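Local coordinates for putative peptide ABC-transport system periplasmic peptide-binding protein (Campylobacter jejuni, PDB 4OEV) that acts as the extracytoplasmic nickel-binding protein of an ABC-type importer, here holding a nickel ion together with an oxalate, at residues 371-374 against 375-378; 393-396 against 397-401. All blocks are in the same frame, centred on the assembly; numbering follows the deposited sequence.

Interaction 1: 371-374 against 375-378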
ATOM      1  N   SER A 371       6.815   2.358 -16.238  1.00 36.68           N
ATOM      2  CA  SER A 371       7.200   2.830 -17.580  1.00 36.79           C
ATOM      3  C   SER A 371       6.050   3.561 -18.326  1.00 41.60           C
ATOM      4  O   SER A 371       6.274   4.110 -19.410  1.00 41.19           O
ATOM      5  CB  SER A 371       7.718   1.670 -18.435  1.00 41.06           C
ATOM      6  OG  SER A 371       6.663   0.822 -18.853  1.00 41.25           O
ATOM      7  N   PHE A 372       4.852   3.574 -17.738  1.00 39.39           N
ATOM      8  CA  PHE A 372       3.685   4.250 -18.317  1.00 38.78           C
ATOM      9  C   PHE A 372       2.841   4.807 -17.186  1.00 38.29           C
ATOM     10  O   PHE A 372       2.968   4.402 -16.025  1.00 38.03           O
ATOM     11  CB  PHE A 372       2.842   3.300 -19.228  1.00 34.88           C
ATOM     12  CG  PHE A 372       2.271   2.099 -18.511  1.00 35.58           C
ATOM     13  CD1 PHE A 372       3.044   0.961 -18.295  1.00 36.85           C
ATOM     14  CD2 PHE A 372       0.963   2.103 -18.043  1.00 31.94           C
ATOM     15  CE1 PHE A 372       2.524  -0.154 -17.622  1.00 33.19           C
ATOM     16  CE2 PHE A 372       0.433   0.989 -17.359  1.00 30.30           C
ATOM     17  CZ  PHE A 372       1.221  -0.140 -17.149  1.00 31.16           C
ATOM     18  N   ASP A 373       1.973   5.746 -17.536  1.00 37.23           N
ATOM     19  CA  ASP A 373       1.133   6.446 -16.561  1.00 34.77           C
ATOM     20  C   ASP A 373      -0.145   5.652 -16.332  1.00 35.12           C
ATOM     21  O   ASP A 373      -0.991   5.539 -17.233  1.00 36.34           O
ATOM     22  CB  ASP A 373       0.833   7.866 -17.074  1.00 33.94           C
ATOM     23  CG  ASP A 373       0.090   8.718 -16.072  1.00 33.44           C
ATOM     24  OD1 ASP A 373      -0.592   8.187 -15.210  1.00 32.14           O
ATOM     25  OD2 ASP A 373       0.133   9.938 -16.184  1.00 37.13           O
ATOM     26  N   TYR A 374      -0.285   5.112 -15.128  1.00 29.78           N
ATOM     27  CA  TYR A 374      -1.387   4.227 -14.813  1.00 30.37           C
ATOM     28  C   TYR A 374      -2.757   4.916 -14.855  1.00 32.12           C
ATOM     29  O   TYR A 374      -3.772   4.237 -14.907  1.00 34.82           O
ATOM     30  CB  TYR A 374      -1.206   3.592 -13.437  1.00 28.84           C
ATOM     31  CG  TYR A 374       0.116   2.861 -13.210  1.00 33.35           C
ATOM     32  CD1 TYR A 374       0.618   2.693 -11.912  1.00 32.61           C
ATOM     33  CD2 TYR A 374       0.863   2.364 -14.276  1.00 34.17           C
ATOM     34  CE1 TYR A 374       1.838   2.052 -11.690  1.00 33.82           C
ATOM     35  CE2 TYR A 374       2.061   1.736 -14.072  1.00 33.60           C
ATOM     36  CZ  TYR A 374       2.551   1.562 -12.767  1.00 36.33           C
ATOM     37  OH  TYR A 374       3.773   0.909 -12.564  1.00 38.98           O
ATOM     38  N   SER A 375      -2.782   6.244 -14.767  1.00 30.74           N
ATOM     39  CA  SER A 375      -4.029   6.987 -14.734  1.00 30.36           C
ATOM     40  C   SER A 375      -4.440   7.385 -16.158  1.00 30.64           C
ATOM     41  O   SER A 375      -5.444   8.081 -16.323  1.00 27.19           O
ATOM     42  CB  SER A 375      -3.912   8.268 -13.855  1.00 28.24           C
ATOM     43  OG  SER A 375      -3.133   9.247 -14.519  1.00 29.83           O
ATOM     44  N   LYS A 376      -3.646   7.019 -17.167  1.00 33.52           N
ATOM     45  CA  LYS A 376      -3.955   7.417 -18.544  1.00 37.36           C
ATOM     46  C   LYS A 376      -4.317   6.220 -19.455  1.00 33.72           C
ATOM     47  O   LYS A 376      -4.303   6.367 -20.676  1.00 32.79           O
ATOM     48  CB  LYS A 376      -2.794   8.166 -19.188  1.00 41.11           C
ATOM     49  CG  LYS A 376      -2.334   9.412 -18.450  1.00 47.19           C
ATOM     50  CD  LYS A 376      -3.216  10.597 -18.738  1.00 51.35           C
ATOM     51  CE  LYS A 376      -2.625  11.890 -18.123  1.00 56.51           C
ATOM     52  NZ  LYS A 376      -1.449  12.444 -18.891  1.00 60.11           N
ATOM     53  N   VAL A 377      -4.625   5.066 -18.843  1.00 28.19           N
ATOM     54  CA  VAL A 377      -5.005   3.855 -19.603  1.00 28.73           C
ATOM     55  C   VAL A 377      -6.459   3.513 -19.358  1.00 27.23           C
ATOM     56  O   VAL A 377      -7.019   3.896 -18.336  1.00 25.70           O
ATOM     57  CB  VAL A 377      -4.119   2.645 -19.207  1.00 31.52           C
ATOM     58  CG1 VAL A 377      -2.669   2.948 -19.551  1.00 32.82           C
ATOM     59  CG2 VAL A 377      -4.264   2.344 -17.739  1.00 31.10           C
ATOM     60  N   ASP A 378      -7.105   2.792 -20.300  1.00 31.26           N
ATOM     61  CA  ASP A 378      -8.526   2.519 -20.161  1.00 25.53           C
ATOM     62  C   ASP A 378      -8.849   1.744 -18.919  1.00 25.73           C
ATOM     63  O   ASP A 378      -9.891   1.944 -18.288  1.00 25.76           O
ATOM     64  CB  ASP A 378      -9.103   1.691 -21.369  1.00 25.02           C
ATOM     65  CG  ASP A 378      -8.897   2.361 -22.744  1.00 30.46           C
ATOM     66  OD1 ASP A 378      -8.907   3.624 -22.833  1.00 30.16           O
ATOM     67  OD2 ASP A 378      -8.736   1.609 -23.755  1.00 31.21           O
TER
HETATM   68  O   HOH W   1       1.461  11.027 -18.139  1.00 52.85           O
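Asp373 OD1 is gripped twice by Ser375: its hydroxyl OG donates to Asp373 OD1 over 2.8 Å, and the Ser375 backbone N reaches the same Asp373 OD1 over 3.0 Å. The hydroxyl meets the carboxylate oxygen on the syn side and the N-H meets it on the anti side, both tilted out of the carboxylate plane toward the same face. With Asp373 CG anti to its backbone nitrogen (chi1 -174°), the carboxylate folds forward along the chain and closes an Asx turn. A beta-turn lies over it: Lys376 N donates to Asp373 O at 3.0 Å. The backbone angles of Tyr374 and Ser375 make this turn type I. The other carboxylate oxygen, OD2, faces the Lys376 side chain without bonding to it directly. Lys376 CG rests 3.4 Å from Asp373 OD2, and bends farther along the chain leave Lys376 NZ 4.0 Å from Asp373 OD2, beyond a salt bridge. Water 1 spans that gap, donating to Asp373 OD2 and accepting a weak bond from Lys376 NZ; any attraction between the two charges is probably modest. On the turn's other flank the contact is apolar: Val377 CG1 packs against Phe372 CD2 at 4.0 Å, the two side chains roughly perpendicular. Val377 CG2, for its part, lies 3.4 Å from the carbonyl oxygen Tyr374 O. Tyr374 CE2 sits over one face of the Phe372 ring, toward its rim, and the Tyr374 hydroxyl is bonded to Gly370 N. The turn lies in the loop between strands 361-367 and 379-384. Phe372 and Val377 lean on Trp336 of strand 329-338, and Tyr374 stacks on Phe380 of strand 379-384, one of the residues lining the oxalate pocket.

Interaction 2: 393-396 against 397-401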
ATOM      1  N   HIS A 393      -5.757   3.351   2.944  1.00 30.33           N
ATOM      2  CA  HIS A 393      -5.815   3.099   1.497  1.00 28.19           C
ATOM      3  C   HIS A 393      -7.246   3.293   0.972  1.00 26.28           C
ATOM      4  O   HIS A 393      -7.654   2.713  -0.017  1.00 26.62           O
ATOM      5  CB  HIS A 393      -5.268   1.703   1.163  1.00 27.79           C
ATOM      6  CG  HIS A 393      -3.772   1.632   1.258  1.00 30.80           C
ATOM      7  ND1 HIS A 393      -3.006   0.777   0.496  1.00 32.10           N
ATOM      8  CD2 HIS A 393      -2.897   2.369   1.989  1.00 30.90           C
ATOM      9  CE1 HIS A 393      -1.729   0.945   0.798  1.00 32.16           C
ATOM     10  NE2 HIS A 393      -1.630   1.931   1.676  1.00 30.13           N
ATOM     11  N   THR A 394      -8.022   4.153   1.608  1.00 26.76           N
ATOM     12  CA  THR A 394      -9.309   4.410   0.998  1.00 25.23           C
ATOM     13  C   THR A 394      -9.444   5.851   0.648  1.00 27.30           C
ATOM     14  O   THR A 394      -9.914   6.168  -0.460  1.00 26.29           O
ATOM     15  CB  THR A 394     -10.545   3.981   1.888  1.00 29.06           C
ATOM     16  OG1 THR A 394     -10.461   4.618   3.160  1.00 29.67           O
ATOM     17  CG2 THR A 394     -10.629   2.466   2.092  1.00 27.12           C
ATOM     18  N   PHE A 395      -9.019   6.757   1.545  1.00 27.62           N
ATOM     19  CA  PHE A 395      -9.188   8.157   1.229  1.00 25.06           C
ATOM     20  C   PHE A 395      -8.394   8.601  -0.037  1.00 28.03           C
ATOM     21  O   PHE A 395      -8.976   9.194  -0.995  1.00 29.77           O
ATOM     22  CB  PHE A 395      -8.813   9.035   2.438  1.00 24.19           C
ATOM     23  CG  PHE A 395      -9.312  10.483   2.325  1.00 25.07           C
ATOM     24  CD1 PHE A 395     -10.593  10.803   2.711  1.00 26.10           C
ATOM     25  CD2 PHE A 395      -8.489  11.491   1.798  1.00 28.02           C
ATOM     26  CE1 PHE A 395     -11.069  12.162   2.619  1.00 29.24           C
ATOM     27  CE2 PHE A 395      -8.953  12.840   1.669  1.00 31.17           C
ATOM     28  CZ  PHE A 395     -10.238  13.162   2.076  1.00 30.55           C
ATOM     29  N   ARG A 396      -7.111   8.297  -0.108  1.00 24.69           N
ATOM     30  CA  ARG A 396      -6.344   8.765  -1.283  1.00 22.84           C
ATOM     31  C   ARG A 396      -6.748   7.988  -2.537  1.00 23.69           C
ATOM     32  O   ARG A 396      -6.370   8.397  -3.648  1.00 24.02           O
ATOM     33  CB  ARG A 396      -4.829   8.583  -1.088  1.00 21.70           C
ATOM     34  CG  ARG A 396      -4.254   9.683  -0.161  1.00 23.87           C
ATOM     35  CD  ARG A 396      -2.837   9.343   0.338  1.00 25.61           C
ATOM     36  NE  ARG A 396      -2.915   8.307   1.367  1.00 31.08           N
ATOM     37  CZ  ARG A 396      -1.870   7.859   2.076  1.00 31.12           C
ATOM     38  NH1 ARG A 396      -2.062   6.940   3.006  1.00 29.62           N
ATOM     39  NH2 ARG A 396      -0.650   8.331   1.869  1.00 31.88           N
ATOM     40  N   VAL A 397      -7.447   6.875  -2.340  1.00 21.46           N
ATOM     41  CA  VAL A 397      -7.741   5.982  -3.521  1.00 22.89           C
ATOM     42  C   VAL A 397      -9.089   6.271  -4.213  1.00 26.82           C
ATOM     43  O   VAL A 397      -9.170   6.217  -5.457  1.00 27.07           O
ATOM     44  CB  VAL A 397      -7.677   4.506  -3.087  1.00 23.23           C
ATOM     45  CG1 VAL A 397      -8.173   3.494  -4.231  1.00 24.39           C
ATOM     46  CG2 VAL A 397      -6.279   4.140  -2.693  1.00 25.82           C
ATOM     47  N   PHE A 398     -10.127   6.567  -3.423  1.00 26.89           N
ATOM     48  CA  PHE A 398     -11.524   6.672  -3.911  1.00 24.64           C
ATOM     49  C   PHE A 398     -12.092   8.075  -3.820  1.00 27.39           C
ATOM     50  O   PHE A 398     -13.072   8.390  -4.481  1.00 26.90           O
ATOM     51  CB  PHE A 398     -12.438   5.742  -3.096  1.00 25.18           C
ATOM     52  CG  PHE A 398     -12.019   4.262  -3.196  1.00 28.41           C
ATOM     53  CD1 PHE A 398     -12.210   3.571  -4.378  1.00 26.53           C
ATOM     54  CD2 PHE A 398     -11.430   3.613  -2.119  1.00 25.76           C
ATOM     55  CE1 PHE A 398     -11.804   2.223  -4.489  1.00 27.85           C
ATOM     56  CE2 PHE A 398     -11.022   2.285  -2.216  1.00 26.65           C
ATOM     57  CZ  PHE A 398     -11.223   1.583  -3.406  1.00 28.53           C
ATOM     58  N   GLU A 399     -11.549   8.901  -2.928  1.00 24.22           N
ATOM     59  CA  GLU A 399     -12.189  10.181  -2.747  1.00 22.09           C
ATOM     60  C   GLU A 399     -11.933  11.146  -3.892  1.00 26.30           C
ATOM     61  O   GLU A 399     -10.821  11.187  -4.502  1.00 26.83           O
ATOM     62  CB  GLU A 399     -11.752  10.759  -1.367  1.00 28.24           C
ATOM     63  CG  GLU A 399     -12.838  11.495  -0.588  1.00 32.13           C
ATOM     64  CD  GLU A 399     -12.706  12.956  -0.844  1.00 39.31           C
ATOM     65  OE1 GLU A 399     -13.558  13.732  -0.366  1.00 41.44           O
ATOM     66  OE2 GLU A 399     -11.683  13.350  -1.477  1.00 42.11           O
ATOM     67  N   SER A 400     -12.961  11.964  -4.205  1.00 25.45           N
ATOM     68  CA  SER A 400     -12.894  12.823  -5.397  1.00 23.31           C
ATOM     69  C   SER A 400     -11.724  13.765  -5.443  1.00 24.63           C
ATOM     70  O   SER A 400     -11.155  13.974  -6.509  1.00 22.54           O
ATOM     71  CB  SER A 400     -14.144  13.735  -5.502  1.00 31.54           C
ATOM     72  OG  SER A 400     -15.207  13.004  -6.071  1.00 36.08           O
ATOM     73  N   SER A 401     -11.362  14.400  -4.303  1.00 24.11           N
ATOM     74  CA  SER A 401     -10.274  15.367  -4.336  1.00 29.67           C
ATOM     75  C   SER A 401      -8.897  14.716  -4.563  1.00 28.09           C
ATOM     76  O   SER A 401      -7.869  15.407  -4.709  1.00 28.12           O
ATOM     77  CB  SER A 401     -10.221  16.219  -3.041  1.00 30.80           C
ATOM     78  OG  SER A 401      -9.893  15.412  -1.904  1.00 32.73           O
TER
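A single turn of helix, 395-398, joins the two segments: Phe398 N bonds to Thr394 O at 3.0 Å (N-H angle 153°), Glu399 N bonds to Phe395 O at 3.2 Å, and a weak bond from Val397 N also falls on Thr394 O. Glu399 is the first residue to leave helical geometry, yet its side chain folds back along the turn it has just left. A chi1 of -165° turns the Phe395 ring away from its own N and alongside Glu399. Glu399 CG lies over the face of this ring, 4.2 Å from the Phe395 centroid, in a CH-pi contact. Farther out the carboxylate stacks on the ring, the two planes only 13° apart, with Glu399 CD 3.8 Å from Phe395 CZ. On other sides of the turn, Val397 CG2 packs 3.3 Å from His393 O, and Phe398 CD2 comes 3.4 Å from Thr394 O. Within the later segment, Val397 CG1 covers the centre of one Phe398 face. The buried carboxylate of Glu399 is well supplied with donors. Ser401 OG uses the syn lone pair of Glu399 OE2 at 2.8 Å, Ser401 N approaches OE2 from above the carboxylate plane, and Gln426 of helix 419-429 bonds to OE1. Gripped at both oxygens, the carboxylate probably has little freedom to turn out of its stack. Stacking a carboxylate on an aromatic face is electrostatically unpromising, but the three hydrogen bonds probably draw off some of the charge, and Arg429, in cation-pi contact with Phe395, may help to offset the rest.

Coming off strand 361-367, the chain first makes the turn of interaction 1, which closes a small loop on itself before feeding straight into strand 379-384. The turn before that strand and the helical turn after it both pack on it: at its far end Trp384, another residue of the oxalate pocket, is touched by His393 and Val397, one from each segment of interaction 2. Interaction 2 then forms a single helical turn and hands the chain on toward helix 419-429. The two contacts are in series, neither nested nor crossing, with centres about 18 Å apart. Interaction 2 also packs against helices 101-104 and 419-429.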